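Long-range contacts in colicin-B (Escherichia coli, PDB 1RH1), which kills Escherichia coli and close relatives by forming a channel that depolarises the cytoplasmic membrane and dissipates cellular energy: residues A[97-102]-A[123-128]; A[127-132]-A[246-251]; A[260-265]-A[287-292]. One frame throughout, in Å; residues are numbered along the deposited sequence.

Interaction 1 of 3, residues A[97-102]-A[123-128]; sequences EKVSAA and VSFARL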
ATOM      1  N   GLU A  97       8.562  26.873  16.981  1.00  7.99           N
ATOM      2  CA  GLU A  97       8.087  26.010  15.924  1.00 12.79           C
ATOM      3  C   GLU A  97       7.135  24.953  16.442  1.00 15.52           C
ATOM      4  O   GLU A  97       7.226  24.612  17.629  1.00 19.36           O
ATOM      5  CB  GLU A  97       9.290  25.383  15.244  1.00 13.59           C
ATOM      6  CG  GLU A  97      10.439  24.883  16.108  1.00 16.10           C
ATOM      7  CD  GLU A  97      10.220  23.513  16.721  1.00 15.87           C
ATOM      8  OE1 GLU A  97      10.293  22.517  15.996  1.00 14.78           O
ATOM      9  OE2 GLU A  97       9.992  23.461  17.928  1.00 17.30           O
ATOM     10  N   LYS A  98       6.210  24.428  15.614  1.00 13.64           N
ATOM     11  CA  LYS A  98       5.227  23.470  16.116  1.00 13.33           C
ATOM     12  C   LYS A  98       5.454  21.992  15.782  1.00  9.99           C
ATOM     13  O   LYS A  98       4.699  21.122  16.252  1.00  8.80           O
ATOM     14  CB  LYS A  98       3.850  23.958  15.627  1.00 14.46           C
ATOM     15  CG  LYS A  98       2.593  23.402  16.344  1.00 17.81           C
ATOM     16  CD  LYS A  98       2.557  23.622  17.867  1.00 25.67           C
ATOM     17  CE  LYS A  98       2.534  25.076  18.380  1.00 29.54           C
ATOM     18  NZ  LYS A  98       2.728  25.142  19.825  1.00 27.70           N
ATOM     19  N   VAL A  99       6.536  21.674  15.039  1.00  6.59           N
ATOM     20  CA  VAL A  99       6.800  20.298  14.622  1.00  2.33           C
ATOM     21  C   VAL A  99       7.230  19.422  15.764  1.00  2.00           C
ATOM     22  O   VAL A  99       6.777  18.298  15.874  1.00  2.65           O
ATOM     23  CB  VAL A  99       7.879  20.213  13.564  1.00  2.00           C
ATOM     24  CG1 VAL A  99       7.862  18.816  12.982  1.00  2.00           C
ATOM     25  CG2 VAL A  99       7.621  21.214  12.462  1.00  2.00           C
ATOM     26  N   SER A 100       8.070  19.928  16.649  1.00  2.16           N
ATOM     27  CA  SER A 100       8.563  19.186  17.782  1.00  7.03           C
ATOM     28  C   SER A 100       7.451  18.669  18.687  1.00  5.12           C
ATOM     29  O   SER A 100       7.587  17.585  19.251  1.00  3.78           O
ATOM     30  CB  SER A 100       9.512  20.112  18.499  1.00 10.02           C
ATOM     31  OG  SER A 100      10.111  19.555  19.659  1.00 21.67           O
ATOM     32  N   ALA A 101       6.336  19.402  18.793  1.00  5.02           N
ATOM     33  CA  ALA A 101       5.182  18.954  19.569  1.00  2.00           C
ATOM     34  C   ALA A 101       4.422  17.858  18.835  1.00  3.39           C
ATOM     35  O   ALA A 101       4.056  16.859  19.454  1.00 11.89           O
ATOM     36  CB  ALA A 101       4.219  20.089  19.811  1.00  2.00           C
ATOM     37  N   ALA A 102       4.172  17.998  17.522  1.00  3.58           N
ATOM     38  CA  ALA A 102       3.525  16.973  16.723  1.00  2.00           C
ATOM     39  C   ALA A 102       4.364  15.705  16.658  1.00  3.11           C
ATOM     40  O   ALA A 102       3.835  14.606  16.528  1.00  5.16           O
ATOM     41  CB  ALA A 102       3.332  17.455  15.310  1.00  2.00           C
ATOM     42  N   VAL A 123       0.546  13.171  12.498  1.00  2.00           N
ATOM     43  CA  VAL A 123       0.031  14.112  13.462  1.00  2.00           C
ATOM     44  C   VAL A 123       0.173  15.548  12.921  1.00  2.91           C
ATOM     45  O   VAL A 123       1.262  15.985  12.574  1.00  5.65           O
ATOM     46  CB  VAL A 123       0.792  13.951  14.803  1.00  3.32           C
ATOM     47  CG1 VAL A 123       0.169  14.914  15.812  1.00  6.80           C
ATOM     48  CG2 VAL A 123       0.651  12.548  15.407  1.00  5.85           C
ATOM     49  N   SER A 124      -0.890  16.352  12.820  1.00  2.65           N
ATOM     50  CA  SER A 124      -0.822  17.722  12.311  1.00  4.23           C
ATOM     51  C   SER A 124      -0.062  18.746  13.149  1.00  3.02           C
ATOM     52  O   SER A 124      -0.148  18.681  14.369  1.00  2.00           O
ATOM     53  CB  SER A 124      -2.240  18.264  12.104  1.00  5.12           C
ATOM     54  OG  SER A 124      -2.959  18.302  13.330  1.00  6.54           O
ATOM     55  N   PHE A 125       0.658  19.694  12.525  1.00  2.00           N
ATOM     56  CA  PHE A 125       1.282  20.776  13.257  1.00  3.16           C
ATOM     57  C   PHE A 125       0.786  22.187  12.840  1.00  6.32           C
ATOM     58  O   PHE A 125       0.973  23.194  13.538  1.00  2.55           O
ATOM     59  CB  PHE A 125       2.809  20.605  13.118  1.00  2.00           C
ATOM     60  CG  PHE A 125       3.480  20.706  11.762  1.00  2.00           C
ATOM     61  CD1 PHE A 125       3.891  21.949  11.281  1.00  2.34           C
ATOM     62  CD2 PHE A 125       3.679  19.566  10.994  1.00  2.00           C
ATOM     63  CE1 PHE A 125       4.487  22.043  10.034  1.00  2.00           C
ATOM     64  CE2 PHE A 125       4.274  19.675   9.751  1.00  2.00           C
ATOM     65  CZ  PHE A 125       4.672  20.912   9.275  1.00  2.00           C
ATOM     66  N   ALA A 126       0.071  22.286  11.704  1.00  7.47           N
ATOM     67  CA  ALA A 126      -0.578  23.516  11.234  1.00  2.00           C
ATOM     68  C   ALA A 126      -1.751  23.158  10.354  1.00  3.11           C
ATOM     69  O   ALA A 126      -1.684  22.198   9.586  1.00  2.11           O
ATOM     70  CB  ALA A 126       0.301  24.367  10.374  1.00  2.00           C
ATOM     71  N   ARG A 127      -2.820  23.951  10.527  1.00  4.90           N
ATOM     72  CA  ARG A 127      -4.108  23.865   9.826  1.00  2.46           C
ATOM     73  C   ARG A 127      -4.216  24.975   8.798  1.00  2.00           C
ATOM     74  O   ARG A 127      -3.942  26.130   9.099  1.00  2.00           O
ATOM     75  CB  ARG A 127      -5.268  24.016  10.804  1.00  2.00           C
ATOM     76  CG  ARG A 127      -6.663  23.832  10.205  1.00  2.59           C
ATOM     77  CD  ARG A 127      -7.766  23.931  11.245  1.00  2.00           C
ATOM     78  NE  ARG A 127      -7.712  25.222  11.913  1.00  8.53           N
ATOM     79  CZ  ARG A 127      -8.502  26.251  11.574  1.00 11.39           C
ATOM     80  NH1 ARG A 127      -9.406  26.140  10.599  1.00 14.58           N
ATOM     81  NH2 ARG A 127      -8.336  27.443  12.158  1.00 14.58           N
ATOM     82  N   LEU A 128      -4.628  24.626   7.585  1.00  2.00           N
ATOM     83  CA  LEU A 128      -4.740  25.566   6.483  1.00  2.16           C
ATOM     84  C   LEU A 128      -6.122  26.045   5.993  1.00  3.95           C
ATOM     85  O   LEU A 128      -7.029  25.293   5.594  1.00  4.64           O
ATOM     86  CB  LEU A 128      -3.969  24.958   5.323  1.00  2.00           C
ATOM     87  CG  LEU A 128      -2.487  25.215   5.168  1.00  2.00           C
ATOM     88  CD1 LEU A 128      -1.678  24.986   6.424  1.00  2.00           C
ATOM     89  CD2 LEU A 128      -2.053  24.297   4.088  1.00  2.00           C
TER

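Interaction 2 of 3, residues A[127-132]-A[246-251]; sequences RLEPAS and GVISET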
ATOM      1  N   ARG A 127      -2.820  23.951  10.527  1.00  4.90           N
ATOM      2  CA  ARG A 127      -4.108  23.865   9.826  1.00  2.46           C
ATOM      3  C   ARG A 127      -4.216  24.975   8.798  1.00  2.00           C
ATOM      4  O   ARG A 127      -3.942  26.130   9.099  1.00  2.00           O
ATOM      5  CB  ARG A 127      -5.268  24.016  10.804  1.00  2.00           C
ATOM      6  CG  ARG A 127      -6.663  23.832  10.205  1.00  2.59           C
ATOM      7  CD  ARG A 127      -7.766  23.931  11.245  1.00  2.00           C
ATOM      8  NE  ARG A 127      -7.712  25.222  11.913  1.00  8.53           N
ATOM      9  CZ  ARG A 127      -8.502  26.251  11.574  1.00 11.39           C
ATOM     10  NH1 ARG A 127      -9.406  26.140  10.599  1.00 14.58           N
ATOM     11  NH2 ARG A 127      -8.336  27.443  12.158  1.00 14.58           N
ATOM     12  N   LEU A 128      -4.628  24.626   7.585  1.00  2.00           N
ATOM     13  CA  LEU A 128      -4.740  25.566   6.483  1.00  2.16           C
ATOM     14  C   LEU A 128      -6.122  26.045   5.993  1.00  3.95           C
ATOM     15  O   LEU A 128      -7.029  25.293   5.594  1.00  4.64           O
ATOM     16  CB  LEU A 128      -3.969  24.958   5.323  1.00  2.00           C
ATOM     17  CG  LEU A 128      -2.487  25.215   5.168  1.00  2.00           C
ATOM     18  CD1 LEU A 128      -1.678  24.986   6.424  1.00  2.00           C
ATOM     19  CD2 LEU A 128      -2.053  24.297   4.088  1.00  2.00           C
ATOM     20  N   GLU A 129      -6.254  27.373   6.009  1.00  2.00           N
ATOM     21  CA  GLU A 129      -7.434  28.044   5.489  1.00  3.52           C
ATOM     22  C   GLU A 129      -7.348  27.945   3.984  1.00  5.07           C
ATOM     23  O   GLU A 129      -6.248  28.143   3.457  1.00  9.75           O
ATOM     24  CB  GLU A 129      -7.450  29.494   5.841  1.00  3.67           C
ATOM     25  CG  GLU A 129      -7.470  29.644   7.343  1.00 16.15           C
ATOM     26  CD  GLU A 129      -7.457  31.076   7.849  1.00 22.02           C
ATOM     27  OE1 GLU A 129      -7.867  31.298   8.991  1.00 24.84           O
ATOM     28  OE2 GLU A 129      -7.030  31.970   7.112  1.00 27.43           O
ATOM     29  N   PRO A 130      -8.437  27.629   3.257  1.00  4.79           N
ATOM     30  CA  PRO A 130      -8.396  27.358   1.828  1.00  3.18           C
ATOM     31  C   PRO A 130      -8.049  28.591   1.041  1.00  2.97           C
ATOM     32  O   PRO A 130      -8.396  29.703   1.421  1.00  5.64           O
ATOM     33  CB  PRO A 130      -9.754  26.821   1.515  1.00  2.00           C
ATOM     34  CG  PRO A 130     -10.638  27.487   2.538  1.00  2.00           C
ATOM     35  CD  PRO A 130      -9.792  27.485   3.786  1.00  2.00           C
ATOM     36  N   ALA A 131      -7.327  28.406  -0.046  1.00  4.74           N
ATOM     37  CA  ALA A 131      -6.949  29.515  -0.895  1.00  8.29           C
ATOM     38  C   ALA A 131      -8.172  30.096  -1.579  1.00 13.76           C
ATOM     39  O   ALA A 131      -9.153  29.383  -1.813  1.00 15.62           O
ATOM     40  CB  ALA A 131      -5.991  29.055  -1.967  1.00  8.90           C
ATOM     41  N   SER A 132      -8.118  31.398  -1.882  1.00 17.59           N
ATOM     42  CA  SER A 132      -9.212  32.065  -2.555  1.00 19.26           C
ATOM     43  C   SER A 132      -9.389  31.679  -4.020  1.00 20.85           C
ATOM     44  O   SER A 132     -10.458  31.960  -4.547  1.00 23.24           O
ATOM     45  CB  SER A 132      -9.027  33.567  -2.484  1.00 20.97           C
ATOM     46  OG  SER A 132      -8.072  34.053  -3.423  1.00 23.68           O
ATOM     47  N   GLY A 246      -3.295  32.382   6.728  1.00  7.44           N
ATOM     48  CA  GLY A 246      -3.888  31.167   6.192  1.00  6.97           C
ATOM     49  C   GLY A 246      -3.259  29.875   6.683  1.00  6.49           C
ATOM     50  O   GLY A 246      -3.535  28.814   6.104  1.00  6.75           O
ATOM     51  N   VAL A 247      -2.389  30.011   7.711  1.00  4.05           N
ATOM     52  CA  VAL A 247      -1.652  28.919   8.352  1.00  6.12           C
ATOM     53  C   VAL A 247      -1.821  29.090   9.850  1.00  7.56           C
ATOM     54  O   VAL A 247      -1.104  29.819  10.543  1.00 10.48           O
ATOM     55  CB  VAL A 247      -0.115  28.935   8.012  1.00  5.61           C
ATOM     56  CG1 VAL A 247       0.679  27.938   8.852  1.00  4.21           C
ATOM     57  CG2 VAL A 247       0.087  28.470   6.588  1.00  5.06           C
ATOM     58  N   ILE A 248      -2.831  28.369  10.319  1.00  7.46           N
ATOM     59  CA  ILE A 248      -3.185  28.340  11.723  1.00  8.30           C
ATOM     60  C   ILE A 248      -2.313  27.247  12.361  1.00  8.26           C
ATOM     61  O   ILE A 248      -2.399  26.070  11.991  1.00  2.85           O
ATOM     62  CB  ILE A 248      -4.704  27.999  11.866  1.00  7.46           C
ATOM     63  CG1 ILE A 248      -5.609  28.737  10.877  1.00  2.00           C
ATOM     64  CG2 ILE A 248      -5.081  28.342  13.308  1.00  5.93           C
ATOM     65  CD1 ILE A 248      -5.816  30.212  11.171  1.00  2.68           C
ATOM     66  N   SER A 249      -1.445  27.588  13.319  1.00  8.39           N
ATOM     67  CA  SER A 249      -0.603  26.581  13.973  1.00 10.24           C
ATOM     68  C   SER A 249      -1.314  25.879  15.105  1.00  9.09           C
ATOM     69  O   SER A 249      -1.520  26.458  16.174  1.00  9.77           O
ATOM     70  CB  SER A 249       0.681  27.203  14.538  1.00  7.67           C
ATOM     71  OG  SER A 249       1.783  26.815  13.721  1.00  9.55           O
ATOM     72  N   GLU A 250      -1.713  24.627  14.868  1.00 11.75           N
ATOM     73  CA  GLU A 250      -2.424  23.855  15.893  1.00 11.96           C
ATOM     74  C   GLU A 250      -1.922  22.426  15.903  1.00  9.32           C
ATOM     75  O   GLU A 250      -1.888  21.814  14.835  1.00  9.74           O
ATOM     76  CB  GLU A 250      -3.930  23.765  15.643  1.00 15.18           C
ATOM     77  CG  GLU A 250      -4.713  25.044  15.332  1.00 19.66           C
ATOM     78  CD  GLU A 250      -6.141  24.784  14.829  1.00 26.41           C
ATOM     79  OE1 GLU A 250      -6.408  23.698  14.291  1.00 26.90           O
ATOM     80  OE2 GLU A 250      -6.993  25.674  14.977  1.00 27.34           O
ATOM     81  N   THR A 251      -1.553  21.877  17.071  1.00  4.54           N
ATOM     82  CA  THR A 251      -1.104  20.486  17.166  1.00  6.07           C
ATOM     83  C   THR A 251      -2.319  19.561  17.128  1.00  5.93           C
ATOM     84  O   THR A 251      -3.403  19.978  17.538  1.00  6.66           O
ATOM     85  CB  THR A 251      -0.320  20.214  18.486  1.00  2.00           C
ATOM     86  OG1 THR A 251       0.760  21.127  18.542  1.00  7.79           O
ATOM     87  CG2 THR A 251       0.281  18.826  18.551  1.00  2.00           C
TER

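Interaction 3 of 3, residues A[260-265]-A[287-292]; sequences TMSSNN and EILDSN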
ATOM      1  N   THR A 260      -3.673  10.215  -0.879  1.00  7.17           N
ATOM      2  CA  THR A 260      -3.299  10.846  -2.147  1.00  8.50           C
ATOM      3  C   THR A 260      -2.219  11.924  -2.042  1.00  8.51           C
ATOM      4  O   THR A 260      -2.288  12.759  -1.144  1.00  8.29           O
ATOM      5  CB  THR A 260      -4.510  11.510  -2.864  1.00  5.98           C
ATOM      6  OG1 THR A 260      -5.111  12.315  -1.871  1.00 11.35           O
ATOM      7  CG2 THR A 260      -5.558  10.584  -3.420  1.00  5.55           C
ATOM      8  N   MET A 261      -1.196  11.935  -2.909  1.00  8.00           N
ATOM      9  CA  MET A 261      -0.253  13.042  -2.932  1.00 13.09           C
ATOM     10  C   MET A 261      -0.591  13.945  -4.093  1.00 13.71           C
ATOM     11  O   MET A 261      -0.688  13.475  -5.226  1.00 13.52           O
ATOM     12  CB  MET A 261       1.211  12.582  -3.084  1.00 19.48           C
ATOM     13  CG  MET A 261       1.538  11.205  -3.687  1.00 30.88           C
ATOM     14  SD  MET A 261       3.274  10.682  -3.493  1.00 38.23           S
ATOM     15  CE  MET A 261       3.352  10.538  -1.716  1.00 34.46           C
ATOM     16  N   SER A 262      -0.827  15.236  -3.794  1.00 14.78           N
ATOM     17  CA  SER A 262      -1.112  16.305  -4.767  1.00 14.47           C
ATOM     18  C   SER A 262       0.044  16.372  -5.763  1.00 15.97           C
ATOM     19  O   SER A 262       1.200  16.270  -5.336  1.00 18.60           O
ATOM     20  CB  SER A 262      -1.265  17.635  -4.007  1.00 15.91           C
ATOM     21  OG  SER A 262      -1.328  18.813  -4.802  1.00 17.42           O
ATOM     22  N   SER A 263      -0.182  16.518  -7.080  1.00 15.15           N
ATOM     23  CA  SER A 263       0.936  16.428  -8.017  1.00 16.21           C
ATOM     24  C   SER A 263       1.975  17.537  -7.892  1.00 15.41           C
ATOM     25  O   SER A 263       3.120  17.358  -8.307  1.00 14.34           O
ATOM     26  CB  SER A 263       0.424  16.414  -9.456  1.00 15.50           C
ATOM     27  OG  SER A 263       0.109  17.723  -9.918  1.00 19.46           O
ATOM     28  N   ASN A 264       1.577  18.674  -7.303  1.00 15.15           N
ATOM     29  CA  ASN A 264       2.450  19.833  -7.198  1.00 12.10           C
ATOM     30  C   ASN A 264       3.169  20.037  -5.879  1.00 10.50           C
ATOM     31  O   ASN A 264       3.867  21.032  -5.689  1.00 11.66           O
ATOM     32  CB  ASN A 264       1.631  21.070  -7.547  1.00 16.23           C
ATOM     33  CG  ASN A 264       1.144  21.100  -9.000  1.00 19.31           C
ATOM     34  OD1 ASN A 264       0.080  21.649  -9.269  1.00 21.61           O
ATOM     35  ND2 ASN A 264       1.847  20.544  -9.990  1.00 16.22           N
ATOM     36  N   ASN A 265       3.042  19.051  -4.990  1.00  7.94           N
ATOM     37  CA  ASN A 265       3.725  18.972  -3.698  1.00  4.15           C
ATOM     38  C   ASN A 265       4.976  18.074  -3.691  1.00  5.51           C
ATOM     39  O   ASN A 265       4.987  16.971  -4.248  1.00  2.00           O
ATOM     40  CB  ASN A 265       2.745  18.463  -2.635  1.00  5.26           C
ATOM     41  CG  ASN A 265       1.626  19.417  -2.250  1.00  5.44           C
ATOM     42  OD1 ASN A 265       0.676  19.085  -1.537  1.00  5.58           O
ATOM     43  ND2 ASN A 265       1.726  20.641  -2.734  1.00 11.64           N
ATOM     44  N   GLU A 287       1.290  23.057  -1.742  1.00  2.00           N
ATOM     45  CA  GLU A 287       0.310  23.877  -2.428  1.00  4.70           C
ATOM     46  C   GLU A 287      -1.009  24.011  -1.652  1.00  7.85           C
ATOM     47  O   GLU A 287      -1.741  23.029  -1.482  1.00  8.52           O
ATOM     48  CB  GLU A 287       0.086  23.239  -3.766  1.00  3.89           C
ATOM     49  CG  GLU A 287      -0.893  23.948  -4.668  1.00  9.88           C
ATOM     50  CD  GLU A 287      -1.100  23.186  -5.958  1.00 15.61           C
ATOM     51  OE1 GLU A 287      -0.914  23.784  -7.017  1.00 18.08           O
ATOM     52  OE2 GLU A 287      -1.435  21.998  -5.898  1.00 18.93           O
ATOM     53  N   ILE A 288      -1.326  25.224  -1.163  1.00  4.84           N
ATOM     54  CA  ILE A 288      -2.557  25.557  -0.436  1.00  7.31           C
ATOM     55  C   ILE A 288      -3.699  25.350  -1.447  1.00 12.17           C
ATOM     56  O   ILE A 288      -3.762  26.078  -2.440  1.00 12.35           O
ATOM     57  CB  ILE A 288      -2.601  27.062   0.064  1.00  4.00           C
ATOM     58  CG1 ILE A 288      -1.268  27.767  -0.135  1.00  9.51           C
ATOM     59  CG2 ILE A 288      -2.926  27.126   1.534  1.00  2.00           C
ATOM     60  CD1 ILE A 288      -0.993  28.198  -1.622  1.00 11.35           C
ATOM     61  N   LEU A 289      -4.566  24.324  -1.271  1.00 12.21           N
ATOM     62  CA  LEU A 289      -5.704  23.998  -2.143  1.00  4.53           C
ATOM     63  C   LEU A 289      -6.927  24.864  -1.837  1.00  6.99           C
ATOM     64  O   LEU A 289      -7.215  25.199  -0.685  1.00  5.70           O
ATOM     65  CB  LEU A 289      -6.039  22.499  -1.966  1.00  4.82           C
ATOM     66  CG  LEU A 289      -5.643  21.379  -2.959  1.00  2.00           C
ATOM     67  CD1 LEU A 289      -4.154  21.239  -3.182  1.00  7.70           C
ATOM     68  CD2 LEU A 289      -6.036  20.074  -2.338  1.00  2.00           C
ATOM     69  N   ASP A 290      -7.663  25.255  -2.884  1.00 12.26           N
ATOM     70  CA  ASP A 290      -8.863  26.094  -2.766  1.00 13.97           C
ATOM     71  C   ASP A 290     -10.138  25.310  -2.513  1.00 14.25           C
ATOM     72  O   ASP A 290     -10.164  24.108  -2.745  1.00 17.23           O
ATOM     73  CB  ASP A 290      -9.058  26.960  -4.035  1.00 17.27           C
ATOM     74  CG  ASP A 290      -9.066  26.273  -5.399  1.00 23.64           C
ATOM     75  OD1 ASP A 290      -8.209  25.418  -5.660  1.00 27.10           O
ATOM     76  OD2 ASP A 290      -9.921  26.629  -6.218  1.00 28.10           O
ATOM     77  N   SER A 291     -11.214  25.958  -2.063  1.00 12.74           N
ATOM     78  CA  SER A 291     -12.466  25.302  -1.704  1.00 12.66           C
ATOM     79  C   SER A 291     -13.126  24.186  -2.488  1.00 12.22           C
ATOM     80  O   SER A 291     -13.777  23.322  -1.899  1.00  9.73           O
ATOM     81  CB  SER A 291     -13.502  26.357  -1.519  1.00 14.91           C
ATOM     82  OG  SER A 291     -13.636  26.476  -0.113  1.00 23.91           O
ATOM     83  N   ASN A 292     -13.011  24.205  -3.809  1.00 13.09           N
ATOM     84  CA  ASN A 292     -13.588  23.128  -4.585  1.00 16.54           C
ATOM     85  C   ASN A 292     -12.566  22.075  -4.931  1.00 12.85           C
ATOM     86  O   ASN A 292     -12.907  20.940  -5.265  1.00 16.45           O
ATOM     87  CB  ASN A 292     -14.265  23.702  -5.855  1.00 23.68           C
ATOM     88  CG  ASN A 292     -15.666  24.278  -5.523  1.00 30.58           C
ATOM     89  OD1 ASN A 292     -16.071  25.356  -5.990  1.00 31.88           O
ATOM     90  ND2 ASN A 292     -16.452  23.577  -4.681  1.00 30.10           N
TER

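Interaction 1 of 3, residues A[97-102]-A[123-128]
Val99 and Phe125 form the tight part of this contact. Methyl CG2 of Val99 sits over one face of the Phe125 ring as a CH-pi contact. It lies 4.1 Å from the ring centroid and 14° off the ring normal. Its nearest ring atom is Phe125 CD1, at 4.0 Å, so the methyl is displaced toward that rim. The two side chains run alongside each other and point the same way. The Phe125 ring reaches Val99 because CG stands between the backbone N and the carbonyl carbon (chi1 64°).

Ala102 fills the next place, one helical turn on. Its CB is 3.9 Å from Phe125 CB and 4.1 Å from Val123 CG1. Val123 CB also rests 3.6 Å from Ala102 O, so the backbone of the helix takes part as well. No hydrogen bond joins the two segments; methyls and ring pack on each other and on backbone carbonyls.

The contact lays the first turn of helix 99-110 on strand 121-128 of a five-stranded antiparallel sheet. The strand turns a corner at Phe125. There, Phe125 and Ala126 both face Met182 of strand 179-186, a classic beta bulge. Ile69 touches Phe125 and Ala126, and Ile184 touches Ala102; these neighbours extend the apolar packing.

On the partly exposed side only the root of Lys98 is close, CG 3.2 Å from Phe125 O. The looser part is the chain beyond it, which bends at CB-CG and again at CG-CD and carries the ammonium group away from the strand, past Thr251. Glu97 does not touch 123-128. It caps the helix start instead, with a weak bond of 3.5 Å from Ser100 N to Glu97 OE1.

Interaction 2 of 3, residues A[127-132]-A[246-251]
Arg127 and Ile248 form a hydrogen-bonded pair of an antiparallel beta ladder, in which the short strand 247-248 runs along the end of strand 121-128. Two backbone bonds hold the pair: Arg127 N to Ile248 O at 2.6 Å, and Ile248 N to Arg127 O at 2.8 Å. Past the strand end, Glu129 N gives a third bond, 3.1 Å, to Gly246 O. This donor stands well above the carbonyl plane.

Apolar contact lies on the face of Leu128 and Val247, the non-hydrogen-bonded pair. Leu128 CD1 meets Val247 CG2 at 3.9 Å, and Leu141 backs both residues.

On the other face, Arg127 and Ile248 point the same way, and Ile248 CG1 lies 3.3 Å from Arg127 NH2. The extended Glu129 crosses Ile248 at about a right angle, with Glu129 OE1 3.2 Å from Ile248 CD1.

The one charged link on this partly exposed face is a salt bridge from Arg127 to Glu250. The Arg127 chain is extended as far as CD and bends about CG-CD (chi3 58°), which brings NE to the acid. The guanidinium and carboxylate planes are 28° apart, and Glu250 OE1 sits at the guanidinium edge, 3.1 Å from Arg127 NE.

Interaction 3 of 3, residues A[260-265]-A[287-292]
The carboxylate of Glu287 and the amides of Asn264 and Asn265 are the flat groups that meet here. Asn264 crosses Glu287 obliquely, with its amide plane 77° from the carboxylate plane, so the two do not stack. Asn264 CB stands above the carboxylate plane, off-centre, and is 3.6 Å from Glu287 OE2. Ser262 OG lies beyond the same oxygen, 3.4 Å from Glu287 OE2. Asn265 crosses Glu287 at about a right angle, its amide turned 65° from the carboxylate. It approaches the backbone rather than the acid: Asn265 CG is 3.7 Å from Glu287 N.

Glu287 carries most of the contact. Its chain is drawn out straight, CG anti to the backbone N (chi1 -179°), which places the carboxylate beside the turn formed by 262-265. That turn is a type I beta turn, from Ser262 to Asn265, with a weak bond of 3.4 Å from Asn265 N to Ser262 O. Leu289 adds little: its methyl CD1 lies 4.1 Å from the hydroxyl oxygen, Ser262 OG.

The carboxylate is buried, and its strongest partner lies outside both segments. Glu287 OE2 is hydrogen-bonded to OG of Ser24, the last residue of the TonB box. Arg140 adds a long, weak ion pair to OE1. This positive charge would probably favour the ionised acid.

The contact thus lies against the TonB box, the motif associated with TonB-dependent uptake. Strand 260-262 runs parallel to strand 20-22 of that box, and Met261 shares backbone bonds with Val20 and Trp22. Leu289 touches Trp22 and also packs on Leu294 and Arg297, in the first turns of the long helix 291-340.

How the interactions relate
The three interactions follow one another along the chain and lie on the same side of its centre. Interactions 1 and 2 are closest, with centres about 11 Å apart. They share Arg127 and Leu128 and both use strand 121-128, which carries helix 99-110 at one end and pairs with strand 247-248 at the other. Interaction 3 is about 13 Å from interaction 2 and about 18 Å from interaction 1. A probable hydrogen bond from Ala131 N to Leu289 O joins it to interaction 2, and Leu128 touches Ile288. Together they connect the antiparallel sheet to the TonB box strand and the start of helix 291-340.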